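Long-range contacts in hypothetical protein, conserved (Leishmania major, PDB 2B4W), which is of unknown function but has the sheet arrangement of a probable five-bladed beta-propeller, in a family of the beta-fructosidase clan: residues G27-N32 / E50-W55; A87-E92 / V137-D142; R13-V18 / T292-F297; L108-Y113 / C131-R136. One frame throughout, in Å; residues are numbered along the deposited sequence.

Contact 1 of 4, residues G27-N32 / E50-W55; sequences GYDVYN and EKRDIW
Asp29 and Arg52 meet with their flat ends nearly coplanar, the carboxylate and guanidinium planes 28° apart. The main bond runs from Arg52 NE to Asp29 OD2 at 2.9 Å, a salt bridge that uses the syn lone pair of OD2 and lies in the guanidinium plane; Arg52 NE and NH2 also make weak bonds to OD1, each 3.4 Å long. A long, flexible arginine suits this place: a bend at chi3 (-59°) brings its guanidinium edge-on beside the short, buried aspartate. Tyr31 and Glu50 are turned more steeply, ring against carboxylate. Tyr31 OH donates to Glu50 OE1 at 2.6 Å and comes from above the carboxylate plane, while OE1 sits at the edge of the ring. Glu50 reaches that far because its chain is extended through CG to CD. Tyr28 offers its ring edge to the backbone, CD2 lying 3.7 Å from Glu50 C. The backbones of Asp29 and Glu50 form an antiparallel hydrogen-bonded pair, Asp29 N to Glu50 O at 2.8 Å and Glu50 N to Asp29 O at 3.1 Å. A water donates to Gly27 O and accepts from Arg52 N. Gly27 has a positive phi of 100° that suits a residue without a beta carbon. Lys51 to Ile54 make a type I turn, and Lys256 sits against it, in a salt bridge with Glu50 OE1 and bonded to Lys51 O. The contact joins short strand 29-31 to the end of strand 42-50, just before strand 59-67, all within the mixed sheet, consistent with part of a propeller blade.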
# COMPACT_ATOMS: atom_id res chain seq x y z
N GLY A 27 -1.01 -2.02 23.77
CA GLY A 27 -0.76 -0.63 24.11
C GLY A 27 -0.63 0.25 22.88
O GLY A 27 -0.82 1.46 22.97
N TYR A 28 -0.31 -0.42 21.76
CA TYR A 28 -0.14 0.26 20.48
C TYR A 28 -1.26 0.02 19.49
O TYR A 28 -1.96 -0.99 19.50
CB TYR A 28 1.16 -0.17 19.81
CG TYR A 28 2.42 0.32 20.47
CD1 TYR A 28 2.94 -0.39 21.56
CD2 TYR A 28 3.07 1.45 20.02
CE1 TYR A 28 4.09 0.07 22.16
CE2 TYR A 28 4.23 1.91 20.63
CZ TYR A 28 4.73 1.20 21.70
OH TYR A 28 5.89 1.63 22.32
N ASP A 29 -1.41 0.99 18.59
CA ASP A 29 -2.20 0.82 17.38
C ASP A 29 -1.27 0.20 16.33
O ASP A 29 -0.05 0.41 16.38
CB ASP A 29 -2.75 2.13 16.84
CG ASP A 29 -3.98 2.64 17.55
OD1 ASP A 29 -4.63 1.85 18.24
OD2 ASP A 29 -4.29 3.84 17.40
N VAL A 30 -1.85 -0.52 15.41
CA VAL A 30 -1.17 -1.09 14.26
C VAL A 30 -2.02 -0.78 13.03
O VAL A 30 -3.20 -1.12 13.06
CB VAL A 30 -0.98 -2.61 14.36
CG1 VAL A 30 -0.27 -3.08 13.08
CG2 VAL A 30 -0.19 -2.99 15.60
N TYR A 31 -1.45 -0.14 12.03
CA TYR A 31 -2.26 0.33 10.91
C TYR A 31 -1.33 0.55 9.71
O TYR A 31 -0.17 0.23 9.87
CB TYR A 31 -3.04 1.57 11.27
CG TYR A 31 -2.31 2.82 11.63
CD1 TYR A 31 -1.72 3.01 12.88
CD2 TYR A 31 -2.21 3.84 10.71
CE1 TYR A 31 -1.06 4.20 13.14
CE2 TYR A 31 -1.55 5.02 10.96
CZ TYR A 31 -0.97 5.19 12.20
OH TYR A 31 -0.31 6.38 12.45
N ASN A 32 -1.90 1.03 8.63
CA ASN A 32 -1.28 1.22 7.34
C ASN A 32 -0.19 0.18 7.09
O ASN A 32 1.00 0.47 6.93
CB ASN A 32 -0.74 2.64 7.23
CG ASN A 32 -1.85 3.67 7.28
OD1 ASN A 32 -3.04 3.36 7.28
ND2 ASN A 32 -1.44 4.93 7.31
N GLU A 50 2.27 2.51 16.43
CA GLU A 50 2.27 3.82 17.05
C GLU A 50 1.15 3.89 18.08
O GLU A 50 0.06 3.32 17.91
CB GLU A 50 2.17 4.85 15.95
CG GLU A 50 2.04 6.32 16.37
CD GLU A 50 1.91 7.20 15.15
OE1 GLU A 50 0.80 7.33 14.61
OE2 GLU A 50 2.92 7.77 14.69
N LYS A 51 1.47 4.59 19.15
CA LYS A 51 0.58 5.01 20.22
C LYS A 51 -0.55 5.86 19.68
O LYS A 51 -0.36 6.78 18.88
CB LYS A 51 1.40 5.78 21.27
CG LYS A 51 1.75 4.93 22.48
CD LYS A 51 2.22 5.71 23.69
CE LYS A 51 1.39 6.88 24.15
NZ LYS A 51 0.90 6.88 25.56
N ARG A 52 -1.78 5.56 20.10
CA ARG A 52 -2.87 6.30 19.51
C ARG A 52 -2.85 7.79 19.86
O ARG A 52 -3.27 8.63 19.06
CB ARG A 52 -4.25 5.75 19.91
CG ARG A 52 -5.22 6.40 18.93
CD ARG A 52 -6.63 5.90 19.03
NE ARG A 52 -6.77 4.47 18.80
CZ ARG A 52 -7.85 3.78 19.11
NH1 ARG A 52 -8.90 4.38 19.65
NH2 ARG A 52 -7.87 2.48 18.85
N ASP A 53 -2.36 8.12 21.06
CA ASP A 53 -2.42 9.53 21.44
C ASP A 53 -1.19 10.33 21.08
O ASP A 53 -0.93 11.36 21.71
CB ASP A 53 -2.66 9.66 22.94
CG ASP A 53 -1.63 8.87 23.72
OD1 ASP A 53 -0.65 8.45 23.07
OD2 ASP A 53 -1.81 8.67 24.94
N ILE A 54 -0.40 9.92 20.09
CA ILE A 54 0.70 10.77 19.65
C ILE A 54 0.95 10.60 18.15
O ILE A 54 0.65 9.56 17.58
CB ILE A 54 1.96 10.45 20.47
CG1 ILE A 54 3.30 10.60 19.76
CG2 ILE A 54 1.85 9.04 21.04
CD1 ILE A 54 4.41 11.24 20.56
N TRP A 55 1.51 11.64 17.54
CA TRP A 55 1.78 11.71 16.11
C TRP A 55 3.26 11.67 15.78
O TRP A 55 4.16 11.99 16.56
CB TRP A 55 1.10 13.00 15.58
CG TRP A 55 -0.40 12.82 15.72
CD1 TRP A 55 -1.14 12.87 16.86
CD2 TRP A 55 -1.32 12.56 14.65
NE1 TRP A 55 -2.47 12.66 16.58
CE2 TRP A 55 -2.60 12.47 15.22
CE3 TRP A 55 -1.17 12.40 13.28
CZ2 TRP A 55 -3.74 12.22 14.46
CZ3 TRP A 55 -2.30 12.16 12.53
CH2 TRP A 55 -3.57 12.06 13.11
O HOH W 1 -2.45 3.33 21.94

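Contact 2 of 4, residues A87-E92 / V137-D142; sequences AKINNE and VLQLQD
Ala87 places its CB 3.9 Å from Val137 CG2; so small a residue suits a buried spot where two strands come close. Lys88 meets the other segment through its backbone: its O accepts from two waters, one of which also donates to Gln139 OE1 while the other accepts from Gln139 N. Water thus takes the place of direct backbone pairing, as the strands 84-89 and 136-139 are edge strands of two different four-stranded sheets, diverging by 40°. In the probable propeller they would be the inner strands of adjacent blades, with the gap between them partly bridged by solvent. Ile89 follows, its CD1 packing 3.8 Å from Val137 CG2, the two side chains crossing at about a right angle. Asn90 then begins the tip of a type I' turn from Ile89 to Glu92, where asparagine tolerates the positive phi. Its N bonds almost straight to Gln139 OE1, at 2.9 Å and 177°, and its OD1 accepts from Gln139 NE2 at 3.1 Å from above the amide plane of Asn90. With CG anti to the backbone N (chi1 -176°) and a bend at chi2, the glutamine amide reaches both groups at once. Its NE2 is also bonded to Gly143 O.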
# COMPACT_ATOMS: atom_id res chain seq x y z
N ALA A 87 7.47 -4.89 -2.43
CA ALA A 87 7.40 -5.31 -3.82
C ALA A 87 8.40 -6.43 -4.04
O ALA A 87 9.35 -6.55 -3.26
CB ALA A 87 7.61 -4.17 -4.79
N LYS A 88 8.14 -7.24 -5.06
CA LYS A 88 9.10 -8.25 -5.50
C LYS A 88 9.68 -7.84 -6.84
O LYS A 88 8.98 -7.65 -7.83
CB LYS A 88 8.47 -9.63 -5.56
CG LYS A 88 9.33 -10.81 -5.95
CD LYS A 88 8.49 -12.08 -6.17
CE LYS A 88 8.22 -12.28 -7.64
NZ LYS A 88 7.25 -13.39 -7.92
N ILE A 89 11.01 -7.70 -6.84
CA ILE A 89 11.73 -7.45 -8.09
C ILE A 89 12.89 -8.45 -8.16
O ILE A 89 13.68 -8.60 -7.23
CB ILE A 89 12.15 -5.99 -8.24
CG1 ILE A 89 10.95 -5.03 -8.15
CG2 ILE A 89 12.86 -5.72 -9.56
CD1 ILE A 89 10.61 -4.62 -6.73
N ASN A 90 12.93 -9.17 -9.27
CA ASN A 90 13.88 -10.27 -9.47
C ASN A 90 14.08 -11.17 -8.27
O ASN A 90 15.18 -11.38 -7.73
CB ASN A 90 15.24 -9.72 -9.91
CG ASN A 90 15.12 -9.07 -11.28
OD1 ASN A 90 14.44 -9.61 -12.14
ND2 ASN A 90 15.76 -7.92 -11.45
N ASN A 91 13.00 -11.77 -7.79
CA ASN A 91 13.11 -12.80 -6.75
C ASN A 91 13.58 -12.31 -5.41
O ASN A 91 13.96 -13.11 -4.57
CB ASN A 91 14.04 -13.92 -7.30
CG ASN A 91 13.34 -14.48 -8.54
OD1 ASN A 91 13.87 -14.45 -9.63
ND2 ASN A 91 12.11 -14.97 -8.38
N GLU A 92 13.50 -10.99 -5.20
CA GLU A 92 13.80 -10.45 -3.88
C GLU A 92 12.81 -9.34 -3.52
O GLU A 92 12.09 -8.79 -4.36
CB GLU A 92 15.24 -9.94 -3.80
CG GLU A 92 15.48 -8.59 -4.45
CD GLU A 92 16.83 -7.98 -4.16
OE1 GLU A 92 17.52 -8.43 -3.22
OE2 GLU A 92 17.22 -7.02 -4.87
N VAL A 137 6.95 0.86 -6.45
CA VAL A 137 7.53 0.24 -7.64
C VAL A 137 6.92 -1.12 -7.90
O VAL A 137 6.27 -1.67 -7.01
CB VAL A 137 9.05 0.02 -7.50
CG1 VAL A 137 9.74 1.32 -7.10
CG2 VAL A 137 9.38 -1.06 -6.46
N LEU A 138 7.22 -1.59 -9.10
CA LEU A 138 7.01 -2.96 -9.53
C LEU A 138 7.88 -3.31 -10.74
O LEU A 138 8.40 -2.49 -11.46
CB LEU A 138 5.57 -3.27 -9.89
CG LEU A 138 4.77 -2.80 -11.09
CD1 LEU A 138 5.11 -3.29 -12.47
CD2 LEU A 138 3.33 -3.32 -10.87
N GLN A 139 7.95 -4.63 -10.94
CA GLN A 139 8.57 -5.18 -12.13
C GLN A 139 7.57 -5.33 -13.27
O GLN A 139 6.51 -5.95 -13.04
CB GLN A 139 9.16 -6.56 -11.78
CG GLN A 139 9.92 -7.16 -12.98
CD GLN A 139 11.18 -7.81 -12.42
OE1 GLN A 139 11.06 -8.43 -11.37
NE2 GLN A 139 12.30 -7.64 -13.09
N LEU A 140 7.86 -4.76 -14.43
CA LEU A 140 6.99 -4.72 -15.59
C LEU A 140 7.09 -6.00 -16.42
O LEU A 140 7.95 -6.84 -16.17
CB LEU A 140 7.31 -3.52 -16.51
CG LEU A 140 7.07 -2.14 -15.87
CD1 LEU A 140 7.73 -1.02 -16.66
CD2 LEU A 140 5.58 -1.87 -15.74
N GLN A 141 6.20 -6.12 -17.41
CA GLN A 141 6.18 -7.35 -18.21
C GLN A 141 7.52 -7.76 -18.77
O GLN A 141 7.98 -8.91 -18.77
CB GLN A 141 5.15 -7.13 -19.33
CG GLN A 141 4.73 -8.43 -19.99
CD GLN A 141 3.75 -8.27 -21.14
OE1 GLN A 141 3.98 -7.51 -22.09
NE2 GLN A 141 2.64 -9.01 -21.06
N ASP A 142 8.23 -6.78 -19.32
CA ASP A 142 9.51 -7.02 -19.98
C ASP A 142 10.66 -7.08 -18.99
O ASP A 142 11.82 -7.29 -19.38
CB ASP A 142 9.74 -5.90 -20.99
CG ASP A 142 10.13 -4.56 -20.41
OD1 ASP A 142 10.13 -4.34 -19.18
OD2 ASP A 142 10.45 -3.68 -21.26
O HOH W 2 8.89 -9.75 -9.66
O HOH W 3 6.72 -6.31 -8.75

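Contact 3 of 4, residues R13-V18 / T292-F297; sequences RVYESV and TIDYPF
Asp294 is gripped through both carboxylate oxygens. Its OD2 accepts from Arg13 NH1 in a salt bridge of 3.0 Å that is straight at 179°; OD2 lies in the guanidinium plane, while NH1 comes to it from above the carboxylate plane. Its OD1 takes the hydroxyl hydrogen of Tyr15 OH at 2.6 Å, on the syn side, with ring and carboxylate almost perpendicular. An aspartate suits the place because two donors, one charged and one neutral, arrive from separate directions. Two backbone bonds add to this: Tyr15 N donates to Thr292 O at 2.8 Å, and Thr292 N donates to Glu16 O at 3.0 Å. Here the N-terminal strand 16-23 runs antiparallel to strand 287-293. Joining the first strand to one near the end of the chain in a single sheet is the arrangement that closes the ring in many beta-propellers, and it probably does so here. Tyr15 lies with its ring edge to the backbone, CD1 3.3 Å from Thr292 O; a chi1 of -61°, CG anti to the carbonyl carbon, lays the ring along segment 292-297, so that OH arrives at Asp294. Beside it the aliphatic part of Glu16 packs on Thr292, with Glu16 CG 3.7 Å from Thr292 CB. Their polar ends look to other partners, Glu16 OE1 forming a salt bridge with Arg290 and Thr292 OG1 a hydrogen bond with Asp278 OD1.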
# COMPACT_ATOMS: atom_id res chain seq x y z
N ARG A 13 -20.25 -3.64 -2.51
CA ARG A 13 -20.40 -5.09 -2.64
C ARG A 13 -19.24 -5.80 -1.95
O ARG A 13 -18.16 -6.02 -2.49
CB ARG A 13 -20.51 -5.45 -4.12
CG ARG A 13 -21.07 -6.82 -4.44
CD ARG A 13 -20.95 -7.26 -5.88
NE ARG A 13 -21.57 -6.40 -6.85
CZ ARG A 13 -21.08 -5.78 -7.91
NH1 ARG A 13 -19.80 -5.87 -8.26
NH2 ARG A 13 -21.89 -5.03 -8.65
N VAL A 14 -19.49 -6.13 -0.69
CA VAL A 14 -18.57 -6.66 0.28
C VAL A 14 -19.04 -8.02 0.78
O VAL A 14 -20.18 -8.10 1.23
CB VAL A 14 -18.44 -5.73 1.52
CG1 VAL A 14 -17.29 -6.15 2.42
CG2 VAL A 14 -18.29 -4.30 1.06
N TYR A 15 -18.17 -9.02 0.71
CA TYR A 15 -18.54 -10.39 1.03
C TYR A 15 -18.12 -10.82 2.41
O TYR A 15 -18.62 -11.79 2.96
CB TYR A 15 -17.89 -11.33 0.02
CG TYR A 15 -18.31 -11.07 -1.40
CD1 TYR A 15 -17.73 -10.04 -2.12
CD2 TYR A 15 -19.29 -11.84 -2.01
CE1 TYR A 15 -18.12 -9.80 -3.41
CE2 TYR A 15 -19.67 -11.60 -3.31
CZ TYR A 15 -19.08 -10.57 -4.02
OH TYR A 15 -19.44 -10.30 -5.33
N GLU A 16 -17.13 -10.12 2.96
CA GLU A 16 -16.55 -10.39 4.26
C GLU A 16 -15.92 -9.07 4.73
O GLU A 16 -15.47 -8.31 3.87
CB GLU A 16 -15.47 -11.46 4.29
CG GLU A 16 -15.66 -12.72 3.49
CD GLU A 16 -14.57 -13.76 3.56
OE1 GLU A 16 -13.62 -13.63 4.38
OE2 GLU A 16 -14.69 -14.71 2.78
N SER A 17 -15.90 -8.86 6.03
CA SER A 17 -15.44 -7.60 6.64
C SER A 17 -14.98 -7.86 8.06
O SER A 17 -15.74 -8.27 8.94
CB SER A 17 -16.56 -6.57 6.54
OG SER A 17 -16.25 -5.36 7.17
N VAL A 18 -13.68 -7.66 8.28
CA VAL A 18 -13.05 -7.95 9.55
C VAL A 18 -11.98 -6.88 9.84
O VAL A 18 -11.59 -6.16 8.91
CB VAL A 18 -12.34 -9.31 9.64
CG1 VAL A 18 -13.27 -10.48 9.34
CG2 VAL A 18 -11.14 -9.33 8.69
N THR A 292 -13.39 -8.56 1.68
CA THR A 292 -13.40 -9.43 0.49
C THR A 292 -14.36 -8.79 -0.51
O THR A 292 -15.51 -8.54 -0.18
CB THR A 292 -13.77 -10.86 0.86
OG1 THR A 292 -12.85 -11.37 1.84
CG2 THR A 292 -13.67 -11.78 -0.35
N ILE A 293 -13.84 -8.52 -1.70
CA ILE A 293 -14.44 -7.79 -2.78
C ILE A 293 -14.16 -8.46 -4.12
O ILE A 293 -13.31 -9.34 -4.23
CB ILE A 293 -13.89 -6.35 -2.78
CG1 ILE A 293 -12.38 -6.23 -2.95
CG2 ILE A 293 -14.29 -5.63 -1.50
CD1 ILE A 293 -11.94 -4.88 -3.47
N ASP A 294 -14.89 -8.09 -5.14
CA ASP A 294 -14.70 -8.56 -6.50
C ASP A 294 -13.33 -8.09 -7.02
O ASP A 294 -12.85 -7.03 -6.61
CB ASP A 294 -15.78 -8.04 -7.43
CG ASP A 294 -17.18 -8.41 -6.96
OD1 ASP A 294 -17.49 -9.62 -6.95
OD2 ASP A 294 -17.94 -7.49 -6.60
N TYR A 295 -12.79 -8.90 -7.91
CA TYR A 295 -11.58 -8.56 -8.64
C TYR A 295 -11.71 -7.17 -9.26
O TYR A 295 -12.59 -6.88 -10.07
CB TYR A 295 -11.27 -9.55 -9.74
CG TYR A 295 -9.95 -9.34 -10.45
CD1 TYR A 295 -8.75 -9.40 -9.76
CD2 TYR A 295 -9.89 -9.07 -11.81
CE1 TYR A 295 -7.53 -9.22 -10.40
CE2 TYR A 295 -8.68 -8.88 -12.47
CZ TYR A 295 -7.51 -8.96 -11.75
OH TYR A 295 -6.30 -8.78 -12.37
N PRO A 296 -10.80 -6.28 -8.87
CA PRO A 296 -10.96 -4.90 -9.33
C PRO A 296 -10.26 -4.50 -10.62
O PRO A 296 -10.23 -3.30 -10.95
CB PRO A 296 -10.29 -4.17 -8.15
CG PRO A 296 -9.17 -5.07 -7.76
CD PRO A 296 -9.65 -6.47 -7.99
N PHE A 297 -9.69 -5.40 -11.40
CA PHE A 297 -9.09 -5.01 -12.67
C PHE A 297 -9.76 -5.79 -13.80
O PHE A 297 -9.14 -6.05 -14.84
CB PHE A 297 -7.59 -5.25 -12.69
CG PHE A 297 -6.79 -4.81 -11.48
CD1 PHE A 297 -6.84 -3.49 -11.05
CD2 PHE A 297 -6.00 -5.69 -10.77
CE1 PHE A 297 -6.12 -3.06 -9.94
CE2 PHE A 297 -5.29 -5.28 -9.66
CZ PHE A 297 -5.36 -3.96 -9.23

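Contact 4 of 4, residues L108-Y113 / C131-R136; sequences LSYYGY and CMKDIR
Cys131 N donates to Tyr110 O at 2.6 Å, a short, strongly bent (120°) and at most weak bond. The same two residues also meet through the tyrosine ring. Cys131 CA sits over one face, 3.7 Å from the centroid, in a CH-pi contact, and Cys131 SG lies above that face at 4.6 Å. The ring is folded back by a chi1 of 47°, which puts CG between the backbone N and the carbonyl carbon. A broad aromatic suits this place, as its face can cover bare backbone. Lys133 NZ stands over the other face, 5.9 Å from the centroid, too far for more than a weak attraction. Segment 131-136 is the later part of the connection from strand 121-127, at the outer edge of one four-stranded sheet, to strand 136-139, which begins the next. It thus resembles the crossing between adjacent blades of a propeller, running along strand 110-116 in nearly the same direction. Just before that strand, Leu108 and Ser109 both face Arg101 in a classic beta bulge. Farther on, Gly112 has no side chain to hold off Ile135, whose CD1 comes to 4.5 Å from Gly112 CA. Selenomethionine Met132 turns away from strand 110-116 and packs on Pro151 and Ile175.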
# COMPACT_ATOMS: atom_id res chain seq x y z
N LEU A 108 11.69 18.02 10.52
CA LEU A 108 12.35 18.82 9.49
C LEU A 108 11.92 18.42 8.08
O LEU A 108 11.60 19.26 7.23
CB LEU A 108 13.87 18.68 9.63
N SER A 109 11.91 17.11 7.86
CA SER A 109 11.78 16.48 6.56
C SER A 109 11.32 15.03 6.60
O SER A 109 11.33 14.38 7.64
CB SER A 109 13.19 16.49 5.92
OG SER A 109 14.04 15.75 6.82
N TYR A 110 10.93 14.51 5.43
CA TYR A 110 10.64 13.09 5.31
C TYR A 110 10.98 12.62 3.89
O TYR A 110 11.02 13.42 2.97
CB TYR A 110 9.18 12.74 5.63
CG TYR A 110 8.21 13.68 4.95
CD1 TYR A 110 7.76 13.41 3.67
CD2 TYR A 110 7.76 14.83 5.59
CE1 TYR A 110 6.87 14.27 3.05
CE2 TYR A 110 6.89 15.69 4.97
CZ TYR A 110 6.44 15.41 3.70
OH TYR A 110 5.55 16.26 3.07
N TYR A 111 11.25 11.31 3.83
CA TYR A 111 11.75 10.59 2.69
C TYR A 111 11.14 9.18 2.59
O TYR A 111 10.81 8.62 3.63
CB TYR A 111 13.27 10.36 2.75
CG TYR A 111 14.09 11.61 2.93
CD1 TYR A 111 14.23 12.20 4.18
CD2 TYR A 111 14.75 12.19 1.84
CE1 TYR A 111 14.98 13.35 4.34
CE2 TYR A 111 15.51 13.33 2.00
CZ TYR A 111 15.62 13.90 3.25
OH TYR A 111 16.37 15.05 3.42
N GLY A 112 11.03 8.71 1.36
CA GLY A 112 10.79 7.30 1.08
C GLY A 112 12.15 6.59 1.08
O GLY A 112 12.96 6.91 0.20
N TYR A 113 12.40 5.70 2.02
CA TYR A 113 13.57 4.87 2.18
C TYR A 113 13.35 3.45 1.62
O TYR A 113 12.29 2.87 1.88
CB TYR A 113 13.96 4.70 3.64
CG TYR A 113 14.91 5.68 4.27
CD1 TYR A 113 15.08 6.97 3.79
CD2 TYR A 113 15.64 5.28 5.38
CE1 TYR A 113 15.96 7.84 4.41
CE2 TYR A 113 16.52 6.14 6.00
CZ TYR A 113 16.68 7.42 5.51
OH TYR A 113 17.56 8.26 6.15
N CYS A 131 10.89 15.54 1.42
CA CYS A 131 9.47 15.83 1.54
C CYS A 131 8.62 15.20 0.44
O CYS A 131 7.75 15.83 -0.17
CB CYS A 131 9.26 17.35 1.60
SG CYS A 131 9.95 18.10 3.09
N MSE A 132 8.83 13.91 0.19
CA MSE A 132 7.99 13.13 -0.70
C MSE A 132 7.75 11.75 -0.08
O MSE A 132 8.66 11.11 0.47
CB MSE A 132 8.58 12.96 -2.11
CG MSE A 132 7.67 12.21 -3.04
SE MSE A 132 8.16 11.77 -4.80
CE MSE A 132 8.04 13.60 -5.42
N LYS A 133 6.51 11.26 -0.16
CA LYS A 133 6.30 9.87 0.27
C LYS A 133 5.40 9.18 -0.73
O LYS A 133 5.19 9.65 -1.86
CB LYS A 133 5.78 9.81 1.70
CG LYS A 133 4.47 10.47 2.07
CD LYS A 133 4.40 10.49 3.60
CE LYS A 133 3.18 11.23 4.12
NZ LYS A 133 2.90 10.88 5.55
N ASP A 134 4.85 8.03 -0.39
CA ASP A 134 3.92 7.38 -1.32
C ASP A 134 4.53 7.05 -2.67
O ASP A 134 3.82 7.03 -3.68
CB ASP A 134 2.67 8.27 -1.46
CG ASP A 134 2.00 8.47 -0.12
OD1 ASP A 134 2.22 7.64 0.78
OD2 ASP A 134 1.25 9.44 0.10
N ILE A 135 5.81 6.74 -2.73
CA ILE A 135 6.58 6.23 -3.85
C ILE A 135 6.56 4.69 -3.86
O ILE A 135 6.82 4.10 -2.80
CB ILE A 135 8.06 6.67 -3.84
CG1 ILE A 135 8.27 8.19 -3.78
CG2 ILE A 135 8.78 6.04 -5.04
CD1 ILE A 135 9.44 8.69 -2.96
N ARG A 136 6.24 4.11 -5.01
CA ARG A 136 6.02 2.69 -5.20
C ARG A 136 6.61 2.16 -6.50
O ARG A 136 6.76 2.84 -7.52
CB ARG A 136 4.53 2.32 -5.26
CG ARG A 136 3.71 2.58 -4.02
CD ARG A 136 4.39 2.01 -2.79
NE ARG A 136 3.63 2.20 -1.56
CZ ARG A 136 3.80 3.16 -0.66
NH1 ARG A 136 4.72 4.11 -0.79
NH2 ARG A 136 3.04 3.20 0.42

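In the fold
From the N terminus the chain first opens contact 3 with residues 13-18, which closes only at 292-297, so the other three contacts nest inside its loop. Contact 1 comes next and closes within a short loop, before contact 2 opens at 87-92. Contact 4 then forms and closes inside the loop of contact 2, its segment 131-136 running straight into 137-142, where contact 2 closes. No contacts cross. Contacts 1 and 3 reach the same mixed sheet, their centres 26 Å apart, while contacts 2 and 4 tie one four-stranded sheet to the strand and loop of the next. Contact 3 joins the first strand to one near the end of the chain, and lies across the chain's centre from contact 4.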